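Local coordinates for Tol-Pal system protein TolB (Acinetobacter baumannii, PDB 7MX5) that probably serves as the periplasmic component of the Tol-Pal system, which helps the outer membrane invaginate during cell division and keeps it intact, at residues I121-A124 / I128-D131; E33-R38 / G130-R135. All coordinates share one frame; numbering follows the deposited sequence.

Both contacts involve the linker that runs from helix 110-126 to strand 135-141 of the beta-propeller. Contact 1 folds the start of this linker, 128-131, back on the last turns of the helix it has just left. Contact 2 carries the overlapping stretch 130-135 to helix 29-37 of the amino-terminal domain, 92 residues away along the chain at the closest ends. The contact centres lie about 9 Å apart, G130 and D131 belong to both, and I121 CG2 packs against L36 CD1 at 4.0 Å. The connection between the two domains is therefore packed against the amino-terminal side by two adjoining sets of contacts.

Contact 1 (I121-A124 / I128-D131); sequences IYQA and IPGD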
# COMPACT_ATOMS: atom_id res chain seq x y z
N ILE A 121 -16.09 -10.16 1.05
CA ILE A 121 -15.84 -11.59 0.93
C ILE A 121 -14.55 -11.96 1.66
O ILE A 121 -14.50 -12.97 2.37
CB ILE A 121 -15.78 -11.99 -0.56
CG1 ILE A 121 -17.14 -11.78 -1.23
CG2 ILE A 121 -15.32 -13.43 -0.71
CD1 ILE A 121 -17.14 -12.07 -2.71
N TYR A 122 -13.50 -11.16 1.49
CA TYR A 122 -12.23 -11.43 2.15
C TYR A 122 -12.38 -11.41 3.66
O TYR A 122 -11.86 -12.28 4.36
CB TYR A 122 -11.19 -10.41 1.69
CG TYR A 122 -9.79 -10.63 2.21
CD1 TYR A 122 -8.89 -11.42 1.52
CD2 TYR A 122 -9.37 -10.04 3.40
CE1 TYR A 122 -7.60 -11.63 1.99
CE2 TYR A 122 -8.09 -10.24 3.88
CZ TYR A 122 -7.21 -11.04 3.17
OH TYR A 122 -5.93 -11.24 3.64
N GLN A 123 -13.09 -10.41 4.19
CA GLN A 123 -13.26 -10.30 5.64
C GLN A 123 -14.11 -11.45 6.18
O GLN A 123 -13.87 -11.93 7.29
CB GLN A 123 -13.89 -8.95 5.99
CG GLN A 123 -13.91 -8.64 7.47
CD GLN A 123 -14.31 -7.21 7.75
OE1 GLN A 123 -15.48 -6.84 7.58
NE2 GLN A 123 -13.36 -6.40 8.19
N ALA A 124 -15.10 -11.90 5.41
CA ALA A 124 -15.96 -12.98 5.87
C ALA A 124 -15.24 -14.32 5.89
O ALA A 124 -15.68 -15.23 6.60
CB ALA A 124 -17.20 -13.08 4.98
N ILE A 128 -10.13 -10.58 8.40
CA ILE A 128 -9.21 -9.47 8.23
C ILE A 128 -9.84 -8.50 7.23
O ILE A 128 -10.35 -8.94 6.21
CB ILE A 128 -7.82 -9.92 7.74
CG1 ILE A 128 -7.19 -10.88 8.74
CG2 ILE A 128 -6.91 -8.73 7.51
CD1 ILE A 128 -5.98 -11.62 8.20
N PRO A 129 -9.84 -7.20 7.50
CA PRO A 129 -10.42 -6.25 6.54
C PRO A 129 -9.74 -6.34 5.18
O PRO A 129 -8.51 -6.37 5.08
CB PRO A 129 -10.18 -4.88 7.19
CG PRO A 129 -9.91 -5.15 8.62
CD PRO A 129 -9.46 -6.56 8.77
N GLY A 130 -10.56 -6.40 4.13
CA GLY A 130 -10.02 -6.43 2.78
C GLY A 130 -9.39 -5.11 2.39
O GLY A 130 -9.71 -4.05 2.92
N ASP A 131 -8.45 -5.19 1.44
CA ASP A 131 -7.72 -4.01 0.99
C ASP A 131 -7.81 -3.82 -0.51
O ASP A 131 -6.99 -3.10 -1.09
CB ASP A 131 -6.25 -4.09 1.43
CG ASP A 131 -6.00 -3.37 2.73
OD1 ASP A 131 -6.87 -2.59 3.17
OD2 ASP A 131 -4.92 -3.58 3.33
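Y122 and Q123 receive the returning chain mainly through van der Waals contacts with its backbone. The carbonyl of I128 comes to the edge of the Y122 ring, near its plane, with I128 O 3.2 Å from Y122 CD2. The same oxygen takes a CA-H···O contact from Q123 CA at 3.3 Å, with 135° at the hydrogen. One oxygen thus faces two weakly polar C-H groups of consecutive helix residues. Apolar packing adds to this: the side chains of Y122 and I128 lie side by side and point the same way, Y122 CE2 being 3.9 Å from I128 CB. G130 CA approaches Y122 CD2 obliquely at 3.7 Å. For Q123, CG anti to the backbone N (chi1 -170°) and an extended chain carry the amide out to P129, where NE2 lies 3.4 Å from P129 CA, the two side chains meeting at a slant, with NE2 also near CB and CG of the proline ring. Beyond the segments, T126 OG1 bonds to both Y122 O and I128 N, and N356 ND2 bonds to P129 O. On the helix, I121 turns to L89 and L99 of strands 83-91 and 96-105 and to V32 and L36 of helix 29-37, while Y122 meets the linker and the loop residue Q358.

Contact 2 (E33-R38 / G130-R135); sequences ETDLNR and GDFSGR
F132, the residue most buried by this contact, inserts its ring from the interdomain linker against the C-terminal end of helix 29-37, where D35 and R38 receive it. TolB joins an amino-terminal alpha/beta domain to a beta-propeller, and here an aromatic from the linker between them packs against helix 29-37, with S118 of helix 110-126 also touching it. D35 supplies a CH-pi contact: its CB lies 3.9 Å from the centroid of the F132 ring and only 13° off the ring normal, so the methylene sits over the middle of one face. The carboxylate and ring planes are 11° apart, nearly parallel, and D35 CG lies 4.1 Å from F132 CG. CE1 and CZ of the ring also come close to the main-chain carbonyl oxygen of D35.

R38 meets the ring differently. The guanidinium and ring planes are 87° apart, and F132 CD1 lies over one guanidinium face, 3.6 Å from R38 CZ. NH1 lies near the plane of the ring, at its edge, which makes this an edge contact and not a cation stacked on the aromatic face. With chi1 at 74°, CG sits between the backbone N and the carbonyl carbon, and the chain then runs extended to NE, bringing the guanidinium alongside the D35 carboxylate.

A salt bridge ties the two receiving side chains together, and its hydrogen bonds from R38 NE and NH2 to D35 OD1 are both weak. Elsewhere D35 OD2 bonds to H115 ND1 of helix 110-126, and T157 OG1 is bonded to both R38 NH1 and F132 O, a bridge between arginine and linker. Within the pair, the shorter contact with D35 OD1 is that of R38 NH2, at 2.8 Å.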
# COMPACT_ATOMS: atom_id res chain seq x y z
N GLU A 33 -14.07 -11.44 -9.25
CA GLU A 33 -13.27 -12.64 -9.50
C GLU A 33 -11.80 -12.30 -9.65
O GLU A 33 -10.94 -13.10 -9.24
CB GLU A 33 -13.79 -13.35 -10.75
CG GLU A 33 -13.01 -14.59 -11.15
CD GLU A 33 -13.48 -15.18 -12.46
OE1 GLU A 33 -14.49 -14.68 -13.00
OE2 GLU A 33 -12.85 -16.14 -12.95
N THR A 34 -11.48 -11.14 -10.21
CA THR A 34 -10.08 -10.73 -10.34
C THR A 34 -9.50 -10.34 -8.98
O THR A 34 -8.34 -10.65 -8.68
CB THR A 34 -9.96 -9.58 -11.33
OG1 THR A 34 -10.63 -9.92 -12.55
CG2 THR A 34 -8.49 -9.28 -11.62
N ASP A 35 -10.29 -9.65 -8.15
CA ASP A 35 -9.82 -9.27 -6.83
C ASP A 35 -9.54 -10.50 -5.97
O ASP A 35 -8.48 -10.60 -5.34
CB ASP A 35 -10.84 -8.37 -6.14
CG ASP A 35 -10.93 -6.99 -6.77
OD1 ASP A 35 -9.95 -6.56 -7.41
OD2 ASP A 35 -11.99 -6.34 -6.62
N LEU A 36 -10.47 -11.45 -5.95
CA LEU A 36 -10.29 -12.66 -5.15
C LEU A 36 -9.06 -13.44 -5.60
O LEU A 36 -8.40 -14.07 -4.77
CB LEU A 36 -11.54 -13.54 -5.24
CG LEU A 36 -12.80 -12.97 -4.59
CD1 LEU A 36 -13.81 -14.07 -4.31
CD2 LEU A 36 -12.46 -12.21 -3.31
N ASN A 37 -8.73 -13.39 -6.89
CA ASN A 37 -7.54 -14.06 -7.39
C ASN A 37 -6.25 -13.30 -7.08
O ASN A 37 -5.17 -13.86 -7.26
CB ASN A 37 -7.65 -14.29 -8.90
CG ASN A 37 -8.31 -15.62 -9.23
OD1 ASN A 37 -7.76 -16.69 -8.94
ND2 ASN A 37 -9.49 -15.56 -9.84
N ARG A 38 -6.35 -12.05 -6.64
CA ARG A 38 -5.18 -11.28 -6.21
C ARG A 38 -5.19 -11.02 -4.71
O ARG A 38 -4.47 -10.13 -4.23
CB ARG A 38 -5.09 -9.97 -7.00
CG ARG A 38 -6.08 -8.89 -6.61
CD ARG A 38 -5.71 -7.56 -7.26
NE ARG A 38 -6.81 -6.60 -7.24
CZ ARG A 38 -6.91 -5.60 -6.38
NH1 ARG A 38 -6.00 -5.39 -5.45
NH2 ARG A 38 -7.95 -4.77 -6.47
N GLY A 130 -10.56 -6.40 4.13
CA GLY A 130 -10.02 -6.43 2.78
C GLY A 130 -9.39 -5.11 2.39
O GLY A 130 -9.71 -4.05 2.92
N ASP A 131 -8.45 -5.19 1.44
CA ASP A 131 -7.72 -4.01 0.99
C ASP A 131 -7.81 -3.82 -0.51
O ASP A 131 -6.99 -3.10 -1.09
CB ASP A 131 -6.25 -4.09 1.43
CG ASP A 131 -6.00 -3.37 2.73
OD1 ASP A 131 -6.87 -2.59 3.17
OD2 ASP A 131 -4.92 -3.58 3.33
N PHE A 132 -8.80 -4.43 -1.17
CA PHE A 132 -9.01 -4.17 -2.59
C PHE A 132 -9.50 -2.74 -2.81
O PHE A 132 -9.12 -2.09 -3.79
CB PHE A 132 -9.99 -5.18 -3.17
CG PHE A 132 -9.59 -6.61 -2.92
CD1 PHE A 132 -8.44 -7.12 -3.50
CD2 PHE A 132 -10.35 -7.42 -2.11
CE1 PHE A 132 -8.06 -8.43 -3.26
CE2 PHE A 132 -9.98 -8.73 -1.87
CZ PHE A 132 -8.83 -9.23 -2.45
N SER A 133 -10.34 -2.25 -1.91
CA SER A 133 -10.61 -0.82 -1.84
C SER A 133 -9.43 -0.11 -1.18
O SER A 133 -8.77 -0.66 -0.29
CB SER A 133 -11.90 -0.55 -1.06
OG SER A 133 -12.99 -1.26 -1.62
N GLY A 134 -9.17 1.11 -1.63
CA GLY A 134 -8.03 1.87 -1.17
C GLY A 134 -7.19 2.36 -2.33
O GLY A 134 -7.36 1.97 -3.49
N ARG A 135 -6.26 3.25 -2.00
CA ARG A 135 -5.46 3.94 -2.99
C ARG A 135 -3.98 3.80 -2.67
O ARG A 135 -3.59 3.63 -1.51
CB ARG A 135 -5.84 5.42 -3.07
CG ARG A 135 -7.33 5.65 -3.26
CD ARG A 135 -7.70 5.66 -4.73
NE ARG A 135 -7.30 6.91 -5.37
CZ ARG A 135 -7.39 7.15 -6.67
NH1 ARG A 135 -7.87 6.24 -7.51
NH2 ARG A 135 -7.00 8.33 -7.14